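Local coordinates for protein probable mRNA-capping enzyme (Mimivirus, PDB 2QY2) that catalyses three successive steps of mRNA 5'-capping, the part crystallised being its N-terminal RNA triphosphatase domain, which removes the terminal phosphate of the transcript, at residues D12-S17 against T224-L229; P49-I54 against I189-V194; D74-F79 against M172-T177. All blocks are in the same frame, centred on the assembly; numbering follows the deposited sequence. Where two conformers were deposited one is given.

Interaction 1: residues D12-S17 against T224-L229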
loop_
_atom_site.group_PDB
_atom_site.type_symbol
_atom_site.label_atom_id
_atom_site.label_comp_id
_atom_site.label_asym_id
_atom_site.label_seq_id
_atom_site.Cartn_x
_atom_site.Cartn_y
_atom_site.Cartn_z
ATOM N N ASP A 12 -13.709 -26.300 10.033
ATOM C CA ASP A 12 -12.669 -26.536 8.987
ATOM C C ASP A 12 -13.165 -26.053 7.622
ATOM O O ASP A 12 -13.906 -26.751 6.920
ATOM C CB ASP A 12 -12.276 -28.020 8.951
ATOM C CG ASP A 12 -11.685 -28.498 10.268
ATOM O OD1 ASP A 12 -10.472 -28.296 10.487
ATOM O OD2 ASP A 12 -12.440 -29.065 11.088
ATOM N N ILE A 13 -12.744 -24.839 7.272
ATOM C CA ILE A 13 -13.117 -24.169 6.026
ATOM C C ILE A 13 -11.859 -23.693 5.274
ATOM O O ILE A 13 -10.915 -23.190 5.890
ATOM C CB ILE A 13 -14.136 -22.991 6.337
ATOM C CG1 ILE A 13 -14.467 -22.163 5.086
ATOM C CG2 ILE A 13 -13.632 -22.119 7.495
ATOM C CD1 ILE A 13 -15.707 -21.293 5.223
ATOM N N THR A 14 -11.845 -23.894 3.953
ATOM C CA THR A 14 -10.716 -23.503 3.101
ATOM C C THR A 14 -10.975 -22.234 2.283
ATOM O O THR A 14 -12.118 -21.921 1.941
ATOM C CB THR A 14 -10.305 -24.637 2.120
ATOM O OG1 THR A 14 -11.440 -25.049 1.348
ATOM C CG2 THR A 14 -9.733 -25.836 2.874
ATOM N N ILE A 15 -9.898 -21.505 1.995
ATOM C CA ILE A 15 -9.957 -20.270 1.208
ATOM C C ILE A 15 -9.469 -20.544 -0.213
ATOM O O ILE A 15 -10.091 -20.119 -1.191
ATOM C CB ILE A 15 -9.088 -19.135 1.850
ATOM C CG1 ILE A 15 -9.623 -18.791 3.236
ATOM C CG2 ILE A 15 -9.100 -17.854 0.987
ATOM C CD1 ILE A 15 -8.759 -17.848 3.999
ATOM N N PHE A 16 -8.357 -21.267 -0.307
ATOM C CA PHE A 16 -7.738 -21.575 -1.586
ATOM C C PHE A 16 -8.097 -22.939 -2.153
ATOM O O PHE A 16 -8.259 -23.914 -1.415
ATOM C CB PHE A 16 -6.209 -21.467 -1.470
ATOM C CG PHE A 16 -5.717 -20.194 -0.818
ATOM C CD1 PHE A 16 -6.176 -18.928 -1.240
ATOM C CD2 PHE A 16 -4.798 -20.256 0.238
ATOM C CE1 PHE A 16 -5.719 -17.731 -0.609
ATOM C CE2 PHE A 16 -4.333 -19.071 0.879
ATOM C CZ PHE A 16 -4.796 -17.809 0.451
ATOM N N SER A 17 -8.204 -22.989 -3.482
ATOM C CA SER A 17 -8.475 -24.223 -4.215
ATOM C C SER A 17 -7.094 -24.870 -4.380
ATOM O O SER A 17 -6.088 -24.241 -4.039
ATOM C CB SER A 17 -9.072 -23.909 -5.592
ATOM O OG SER A 17 -8.116 -23.322 -6.462
ATOM N N THR A 224 -0.829 -21.100 7.625
ATOM C CA THR A 224 -0.829 -20.048 8.654
ATOM C C THR A 224 -1.485 -18.809 8.004
ATOM O O THR A 224 -2.246 -18.094 8.656
ATOM C CB THR A 224 0.603 -19.690 9.126
ATOM O OG1 THR A 224 1.231 -20.851 9.683
ATOM C CG2 THR A 224 0.584 -18.571 10.186
ATOM N N LEU A 225 -1.197 -18.589 6.719
ATOM C CA LEU A 225 -1.784 -17.475 5.955
ATOM C C LEU A 225 -3.300 -17.652 5.888
ATOM O O LEU A 225 -4.034 -16.719 6.185
ATOM C CB LEU A 225 -1.176 -17.382 4.542
ATOM C CG LEU A 225 -1.703 -16.289 3.587
ATOM C CD1 LEU A 225 -1.340 -14.906 4.120
ATOM C CD2 LEU A 225 -1.141 -16.480 2.198
ATOM N N GLU A 226 -3.749 -18.882 5.611
ATOM C CA GLU A 226 -5.173 -19.215 5.546
ATOM C C GLU A 226 -5.915 -18.889 6.838
ATOM O O GLU A 226 -6.971 -18.261 6.792
ATOM C CB GLU A 226 -5.394 -20.696 5.245
ATOM C CG GLU A 226 -5.520 -21.019 3.789
ATOM C CD GLU A 226 -6.224 -22.344 3.534
ATOM O OE1 GLU A 226 -5.814 -23.370 4.123
ATOM O OE2 GLU A 226 -7.190 -22.351 2.740
ATOM N N SER A 227 -5.328 -19.283 7.971
ATOM C CA SER A 227 -5.899 -19.058 9.303
ATOM C C SER A 227 -5.971 -17.576 9.676
ATOM O O SER A 227 -6.944 -17.133 10.290
ATOM C CB SER A 227 -5.100 -19.827 10.362
ATOM O OG SER A 227 -5.214 -21.229 10.175
ATOM N N GLU A 228 -4.961 -16.814 9.256
ATOM C CA GLU A 228 -4.894 -15.375 9.525
ATOM C C GLU A 228 -5.904 -14.614 8.681
ATOM O O GLU A 228 -6.562 -13.703 9.178
ATOM C CB GLU A 228 -3.491 -14.832 9.313
ATOM C CG GLU A 228 -2.552 -15.176 10.454
ATOM C CD GLU A 228 -1.180 -14.557 10.310
ATOM O OE1 GLU A 228 -0.887 -13.964 9.250
ATOM O OE2 GLU A 228 -0.388 -14.671 11.269
ATOM N N LEU A 229 -6.089 -15.062 7.438
ATOM C CA LEU A 229 -7.069 -14.452 6.537
ATOM C C LEU A 229 -8.477 -14.787 7.033
ATOM O O LEU A 229 -9.335 -13.912 7.062
ATOM C CB LEU A 229 -6.874 -14.930 5.099
ATOM C CG LEU A 229 -5.617 -14.475 4.359
ATOM C CD1 LEU A 229 -5.570 -15.094 2.978
ATOM C CD2 LEU A 229 -5.596 -12.969 4.275
HETATM O O HOH W 1 -6.635 -24.951 1.236
#
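Glu-226 reaches from its helix into the bend of the N-terminal loop, where its OE2 accepts two consecutive backbone N-H groups. The bond from Ile-15 N to Glu-226 OE2 is 2.9 Å long, nearly straight (172° at the hydrogen) and meets the oxygen almost along its C-O axis. The second, from Phe-16 N to the same OE2, is weak at 3.4 Å. A water adds a third hydrogen, donating to Glu-226 OE2 (3.1 Å) and also to the carbonyl O of Phe-16, so one carboxylate oxygen takes three donors. The aliphatic part of the same side chain works as well: Glu-226 CG lies 3.7 Å from Phe-16 CE2, the two side chains running past each other in opposite directions with ring and carboxylate planes only 17° apart. The acid can reach this far because its chain is extended beyond CG (chi2 -159°). One turn further on, Leu-229 receives the apolar ends. Ile-15 CD1 sits 3.6 Å from Leu-229 CB, and Phe-16 CZ is 3.8 Å from Leu-229 CD1; both side chains cross that of Leu-229 at about a right angle.

The contact joins the two ends of the domain, since the loop precedes helix 18-33 and helix 222-236 is the last of the chain, packed on strands 37-46 and 143-153 of the closed barrel. Ser-17 is the N-cap, immediately before helix 18-33; its side chain caps a backbone N just beyond it, while Glu-20 OE1 accepts the N-H of Ser-17, a pairing consistent with a capping box. Beneath the apolar group, Leu-229 rests on Val-41, Phe-43 and Ile-143, and Ile-15 also touches Trp-141.

Interaction 2: residues P49-I54 against I189-V194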
loop_
_atom_site.group_PDB
_atom_site.type_symbol
_atom_site.label_atom_id
_atom_site.label_comp_id
_atom_site.label_asym_id
_atom_site.label_seq_id
_atom_site.Cartn_x
_atom_site.Cartn_y
_atom_site.Cartn_z
ATOM N N PRO A 49 -18.524 1.304 7.218
ATOM C CA PRO A 49 -18.786 0.550 8.459
ATOM C C PRO A 49 -17.774 -0.581 8.731
ATOM O O PRO A 49 -17.465 -0.863 9.888
ATOM C CB PRO A 49 -20.224 0.041 8.278
ATOM C CG PRO A 49 -20.488 0.116 6.821
ATOM C CD PRO A 49 -19.743 1.337 6.377
ATOM N N ASN A 50 -17.201 -1.144 7.660
ATOM C CA ASN A 50 -16.173 -2.195 7.759
ATOM C C ASN A 50 -14.912 -1.567 8.357
ATOM O O ASN A 50 -14.307 -2.122 9.280
ATOM C CB ASN A 50 -15.795 -2.747 6.378
ATOM C CG ASN A 50 -16.792 -3.750 5.825
ATOM O OD1 ASN A 50 -17.524 -4.418 6.553
ATOM N ND2 ASN A 50 -16.792 -3.878 4.506
ATOM N N PHE A 51 -14.566 -0.381 7.848
ATOM C CA PHE A 51 -13.411 0.407 8.288
ATOM C C PHE A 51 -13.503 0.690 9.783
ATOM O O PHE A 51 -12.524 0.512 10.510
ATOM C CB PHE A 51 -13.338 1.738 7.497
ATOM C CG PHE A 51 -12.284 2.720 8.002
ATOM C CD1 PHE A 51 -10.916 2.504 7.752
ATOM C CD2 PHE A 51 -12.664 3.864 8.725
ATOM C CE1 PHE A 51 -9.934 3.411 8.219
ATOM C CE2 PHE A 51 -11.690 4.784 9.202
ATOM C CZ PHE A 51 -10.323 4.554 8.951
ATOM N N MET A 52 -14.684 1.122 10.230
ATOM C CA MET A 52 -14.911 1.435 11.640
ATOM C C MET A 52 -14.808 0.229 12.550
ATOM O O MET A 52 -14.138 0.293 13.572
ATOM C CB MET A 52 -16.245 2.143 11.829
ATOM C CG MET A 52 -16.269 3.498 11.176
ATOM S SD MET A 52 -15.706 4.840 12.220
ATOM C CE MET A 52 -14.074 4.974 11.905
ATOM N N ARG A 53 -15.358 -0.895 12.097
ATOM C CA ARG A 53 -15.326 -2.141 12.860
ATOM C C ARG A 53 -13.899 -2.671 13.003
ATOM O O ARG A 53 -13.474 -2.978 14.110
ATOM C CB ARG A 53 -16.211 -3.196 12.202
ATOM C CG ARG A 53 -16.251 -4.508 12.976
ATOM C CD ARG A 53 -16.995 -5.559 12.223
ATOM N NE ARG A 53 -18.427 -5.298 12.175
ATOM C CZ ARG A 53 -19.313 -6.068 11.555
ATOM N NH1 ARG A 53 -18.924 -7.168 10.917
ATOM N NH2 ARG A 53 -20.597 -5.735 11.582
ATOM N N ILE A 54 -13.167 -2.731 11.888
ATOM C CA ILE A 54 -11.780 -3.216 11.868
ATOM C C ILE A 54 -10.839 -2.375 12.737
ATOM O O ILE A 54 -10.091 -2.945 13.552
ATOM C CB ILE A 54 -11.223 -3.311 10.400
ATOM C CG1 ILE A 54 -12.008 -4.361 9.614
ATOM C CG2 ILE A 54 -9.749 -3.741 10.383
ATOM C CD1 ILE A 54 -11.998 -4.116 8.131
ATOM N N ILE A 189 -1.531 -5.943 9.814
ATOM C CA ILE A 189 -2.818 -5.567 9.229
ATOM C C ILE A 189 -2.745 -4.058 8.980
ATOM O O ILE A 189 -2.439 -3.297 9.887
ATOM C CB ILE A 189 -4.011 -5.879 10.198
ATOM C CG1 ILE A 189 -4.148 -7.391 10.422
ATOM C CG2 ILE A 189 -5.331 -5.252 9.695
ATOM C CD1 ILE A 189 -4.649 -8.181 9.237
ATOM N N ASP A 190 -2.982 -3.645 7.741
ATOM C CA ASP A 190 -2.964 -2.231 7.378
ATOM C C ASP A 190 -4.371 -1.852 6.986
ATOM O O ASP A 190 -4.932 -2.450 6.066
ATOM C CB ASP A 190 -2.047 -1.975 6.169
ATOM C CG ASP A 190 -0.565 -2.106 6.489
ATOM O OD1 ASP A 190 -0.160 -2.094 7.673
ATOM O OD2 ASP A 190 0.209 -2.198 5.518
ATOM N N ILE A 191 -4.945 -0.880 7.688
ATOM C CA ILE A 191 -6.288 -0.398 7.379
ATOM C C ILE A 191 -6.139 1.098 7.090
ATOM O O ILE A 191 -5.623 1.853 7.921
ATOM C CB ILE A 191 -7.319 -0.769 8.509
ATOM C CG1 ILE A 191 -8.726 -0.249 8.201
ATOM C CG2 ILE A 191 -6.862 -0.300 9.848
ATOM C CD1 ILE A 191 -9.415 -0.882 6.980
ATOM N N THR A 192 -6.584 1.508 5.904
ATOM C CA THR A 192 -6.413 2.887 5.458
ATOM C C THR A 192 -7.631 3.626 4.886
ATOM O O THR A 192 -8.371 3.088 4.064
ATOM C CB THR A 192 -5.278 2.945 4.379
ATOM O OG1 THR A 192 -4.171 2.137 4.786
ATOM C CG2 THR A 192 -4.763 4.357 4.199
ATOM N N ASP A 193 -7.798 4.872 5.332
ATOM C CA ASP A 193 -8.835 5.794 4.846
ATOM C C ASP A 193 -8.021 6.556 3.778
ATOM O O ASP A 193 -7.079 7.286 4.120
ATOM C CB ASP A 193 -9.276 6.747 5.985
ATOM C CG ASP A 193 -10.221 7.874 5.526
ATOM O OD1 ASP A 193 -10.184 8.300 4.352
ATOM O OD2 ASP A 193 -10.982 8.369 6.376
ATOM N N VAL A 194 -8.385 6.359 2.508
ATOM C CA VAL A 194 -7.687 6.968 1.376
ATOM C C VAL A 194 -8.543 7.942 0.561
ATOM O O VAL A 194 -9.674 7.637 0.186
ATOM C CB VAL A 194 -7.179 5.885 0.347
ATOM C CG1 VAL A 194 -6.241 6.503 -0.690
ATOM C CG2 VAL A 194 -6.493 4.720 1.022
#
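Phe-51 overlaps the side chain of Ile-191 with one corner of its ring: CD1 of Phe-51 is 3.5 Å from CG1 of Ile-191 and 3.8 Å from its CD1, the two side chains crossing obliquely. Further round the ring, Phe-51 CZ reaches CB of Asp-193 at 3.8 Å, while Phe-51 CE1 passes 4.1 Å from the backbone C of Thr-192. The ring thus follows the strand over three residues. Its first torsion explains this reach, for CG lies opposite the backbone N (chi1 172°), which swings the ring from the flank of the helix toward the strand. Asp-193 offers Phe-51 its methylene; its carboxylate stands nearly perpendicular to the ring (85°) and gives OD1 to Ser-208 OG. One turn along the helix, Ile-54 CG2 comes within 4.2 Å of Ile-191 CG1, so that single methylene is met by both helix residues. The contact is van der Waals packing, mostly side-chain carbon on carbon, with the ring also lying against the backbone of Thr-192 and Asp-193; the segment axes are 9.3 Å apart at closest and run at 137° to each other. Tyr-210, on the next strand, meets the Phe-51 ring, and Leu-212 touches Ile-54. All this is consistent with the beta tunnel of this domain, where Ile-191 packs under an outer helix and Thr-192 points to the side of Lys-176 and Arg-178.

Interaction 3: residues D74-F79 against M172-T177. With ACT (acetate ion), chain D.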
loop_
_atom_site.group_PDB
_atom_site.type_symbol
_atom_site.label_atom_id
_atom_site.label_comp_id
_atom_site.label_asym_id
_atom_site.label_seq_id
_atom_site.Cartn_x
_atom_site.Cartn_y
_atom_site.Cartn_z
ATOM N N ASP A 74 0.848 10.405 -0.693
ATOM C CA ASP A 74 1.575 9.587 -1.659
ATOM C C ASP A 74 1.419 10.223 -3.038
ATOM O O ASP A 74 0.293 10.477 -3.481
ATOM C CB ASP A 74 1.012 8.158 -1.714
ATOM C CG ASP A 74 1.701 7.204 -0.758
ATOM O OD1 ASP A 74 2.696 7.585 -0.120
ATOM O OD2 ASP A 74 1.255 6.044 -0.651
ATOM N N ILE A 75 2.547 10.558 -3.664
ATOM C CA ILE A 75 2.551 11.135 -5.008
ATOM C C ILE A 75 3.174 10.064 -5.874
ATOM O O ILE A 75 4.358 9.753 -5.734
ATOM C CB ILE A 75 3.390 12.448 -5.124
ATOM C CG1 ILE A 75 2.844 13.526 -4.189
ATOM C CG2 ILE A 75 3.356 12.980 -6.547
ATOM C CD1 ILE A 75 3.743 13.789 -3.026
ATOM N N SER A 76 2.354 9.505 -6.759
ATOM C CA SER A 76 2.782 8.450 -7.656
ATOM C C SER A 76 2.998 8.936 -9.083
ATOM O O SER A 76 2.089 9.495 -9.684
ATOM C CB SER A 76 1.746 7.320 -7.635
ATOM O OG SER A 76 1.693 6.726 -6.351
ATOM N N LEU A 77 4.223 8.786 -9.589
ATOM C CA LEU A 77 4.541 9.156 -10.971
ATOM C C LEU A 77 4.523 7.846 -11.726
ATOM O O LEU A 77 5.341 6.962 -11.459
ATOM C CB LEU A 77 5.938 9.765 -11.102
ATOM C CG LEU A 77 6.401 10.971 -10.302
ATOM C CD1 LEU A 77 7.733 11.381 -10.887
ATOM C CD2 LEU A 77 5.415 12.124 -10.378
ATOM N N ILE A 78 3.541 7.697 -12.607
ATOM C CA ILE A 78 3.380 6.484 -13.397
ATOM C C ILE A 78 3.992 6.729 -14.777
ATOM O O ILE A 78 3.542 7.594 -15.525
ATOM C CB ILE A 78 1.887 6.063 -13.494
ATOM C CG1 ILE A 78 1.268 5.986 -12.091
ATOM C CG2 ILE A 78 1.766 4.676 -14.132
ATOM C CD1 ILE A 78 -0.056 6.711 -11.941
ATOM N N PHE A 79 5.054 5.978 -15.058
ATOM C CA PHE A 79 5.824 6.050 -16.304
ATOM C C PHE A 79 5.180 5.200 -17.410
ATOM O O PHE A 79 4.337 4.350 -17.101
ATOM C CB PHE A 79 7.264 5.591 -16.011
ATOM C CG PHE A 79 8.062 6.601 -15.250
ATOM C CD1 PHE A 79 7.941 6.703 -13.850
ATOM C CD2 PHE A 79 8.890 7.508 -15.931
ATOM C CE1 PHE A 79 8.629 7.711 -13.133
ATOM C CE2 PHE A 79 9.590 8.524 -15.225
ATOM C CZ PHE A 79 9.452 8.624 -13.822
ATOM N N MET A 172 -0.834 10.422 -9.822
ATOM C CA MET A 172 -1.951 10.043 -8.957
ATOM C C MET A 172 -1.589 10.432 -7.535
ATOM O O MET A 172 -0.497 10.121 -7.057
ATOM C CB MET A 172 -2.231 8.538 -9.045
ATOM C CG MET A 172 -3.507 8.077 -8.326
ATOM S SD MET A 172 -5.018 8.982 -8.763
ATOM C CE MET A 172 -5.279 8.422 -10.460
ATOM N N TYR A 173 -2.502 11.150 -6.885
ATOM C CA TYR A 173 -2.309 11.608 -5.515
ATOM C C TYR A 173 -3.220 10.831 -4.594
ATOM O O TYR A 173 -4.388 10.595 -4.922
ATOM C CB TYR A 173 -2.616 13.102 -5.389
ATOM C CG TYR A 173 -1.875 13.958 -6.374
ATOM C CD1 TYR A 173 -0.573 14.422 -6.093
ATOM C CD2 TYR A 173 -2.444 14.265 -7.625
ATOM C CE1 TYR A 173 0.149 15.171 -7.044
ATOM C CE2 TYR A 173 -1.731 15.011 -8.590
ATOM C CZ TYR A 173 -0.436 15.458 -8.288
ATOM O OH TYR A 173 0.262 16.180 -9.220
ATOM N N ARG A 174 -2.662 10.387 -3.467
ATOM C CA ARG A 174 -3.404 9.631 -2.462
ATOM C C ARG A 174 -3.079 10.124 -1.061
ATOM O O ARG A 174 -1.939 9.970 -0.611
ATOM C CB ARG A 174 -3.093 8.126 -2.557
ATOM C CG ARG A 174 -3.706 7.415 -3.742
ATOM C CD ARG A 174 -3.332 5.957 -3.774
ATOM N NE ARG A 174 -3.884 5.271 -4.940
ATOM C CZ ARG A 174 -3.262 5.128 -6.106
ATOM N NH1 ARG A 174 -2.044 5.631 -6.291
ATOM N NH2 ARG A 174 -3.867 4.485 -7.097
ATOM N N TYR A 175 -4.055 10.763 -0.403
ATOM C CA TYR A 175 -3.884 11.234 0.977
ATOM C C TYR A 175 -4.425 10.104 1.849
ATOM O O TYR A 175 -5.605 9.749 1.781
ATOM C CB TYR A 175 -4.614 12.563 1.255
ATOM C CG TYR A 175 -4.330 13.107 2.644
ATOM C CD1 TYR A 175 -3.076 13.680 2.949
ATOM C CD2 TYR A 175 -5.266 12.946 3.696
ATOM C CE1 TYR A 175 -2.746 14.070 4.276
ATOM C CE2 TYR A 175 -4.949 13.335 5.032
ATOM C CZ TYR A 175 -3.686 13.893 5.306
ATOM O OH TYR A 175 -3.362 14.274 6.587
ATOM N N LYS A 176 -3.530 9.560 2.665
ATOM C CA LYS A 176 -3.811 8.417 3.513
ATOM C C LYS A 176 -3.732 8.631 5.017
ATOM O O LYS A 176 -2.829 9.301 5.509
ATOM C CB LYS A 176 -2.835 7.292 3.135
ATOM C CG LYS A 176 -2.933 6.817 1.679
ATOM C CD LYS A 176 -2.059 5.609 1.425
ATOM C CE LYS A 176 -2.200 5.118 0.004
ATOM N NZ LYS A 176 -1.455 3.849 -0.202
ATOM N N THR A 177 -4.695 8.037 5.726
ATOM C CA THR A 177 -4.763 8.037 7.191
ATOM C C THR A 177 -4.717 6.521 7.406
ATOM O O THR A 177 -5.725 5.822 7.231
ATOM C CB THR A 177 -6.087 8.667 7.693
ATOM O OG1 THR A 177 -6.155 10.025 7.239
ATOM C CG2 THR A 177 -6.179 8.633 9.223
HETATM C C ACT D . -1.877 1.516 -4.107
HETATM O O ACT D . -1.733 2.516 -3.219
HETATM O OXT ACT D . -1.227 1.515 -5.126
HETATM C CH3 ACT D . -2.848 0.395 -3.828
HETATM O O HOH W 2 -0.298 7.612 -4.879
HETATM O O HOH W 3 0.996 3.886 1.047
#
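The guanidinium of Arg-174 lies between an acetate ion and Met-172, with Ser-76 of the partner strand at its edge. Acetate OXT stands 4.2 Å above the guanidinium plane, over its centre; on the opposite face Met-172 CG is 3.3 Å from the plane, offset toward the rim. At the edge, in plane, are Ser-76 OG and a bridging water. That water accepts from Arg-174 NH1 at 3.0 Å and sits 2.6 Å from Ser-76 OG, so the guanidinium is tied to the neighbouring strand through the solvent molecule. An extended chain from CG to NE (chi2 179°) carries the group out to the acetate.

The second flat group, the ring of Tyr-173, belongs to the other face of the sheet, where its CE1 meets Ile-75 CG2 obliquely at 3.9 Å. Underneath, the strands pair antiparallel, their axes at 161°: Asp-74 with Arg-174 and Ser-76 with Met-172 are hydrogen-bonded pairs, each with two backbone bonds, and Ile-75 with Tyr-173 is the non-hydrogen-bonded pair between them.

Two residues past Arg-174, Lys-176 lies on the sheet face of Asp-74 and Arg-174, its chain extended beyond CG and crossing the side chain of Asp-74 at a slant. Its NZ forms a salt bridge with Asp-74 OD2 at 3.5 Å, reinforced by a water that donates to Asp-74 OD2 and accepts from the ammonium. A weak hydrogen bond of 3.3 Å also runs from Lys-176 NZ to acetate O. Asp-74 OD1 is bonded to Ser-88 OG. Acetate probably came from the crystallisation liquor; its position, loosely held by Lys-176 and over the face of Arg-174, suggests that these two residues could favour a small anion, consistent with a tunnel wall suited to RNA 5' phosphates, though none is bound here.

Interactions 2 and 3 share one sheet, on the adjacent strands 187-197 and 170-184. Their centres are 19 Å apart, yet they touch: Asp-193 N lies 3.0 Å from Thr-177 O, a probable hydrogen bond, and Thr-192 CG2 packs 3.7 Å from Lys-176 CB. Strand 187-197, which packs under the helix in interaction 2, is thus bordered by the strand that carries Arg-174 and Lys-176 near the acetate. Interaction 1 stands apart, its centre 21 Å from that of interaction 2, with nearest atoms about 6 Å away. From interaction 3 it is separated by 32 Å between centres, so the packing of the N-terminal loop on the last helix is remote from the strand pair beside the acetate.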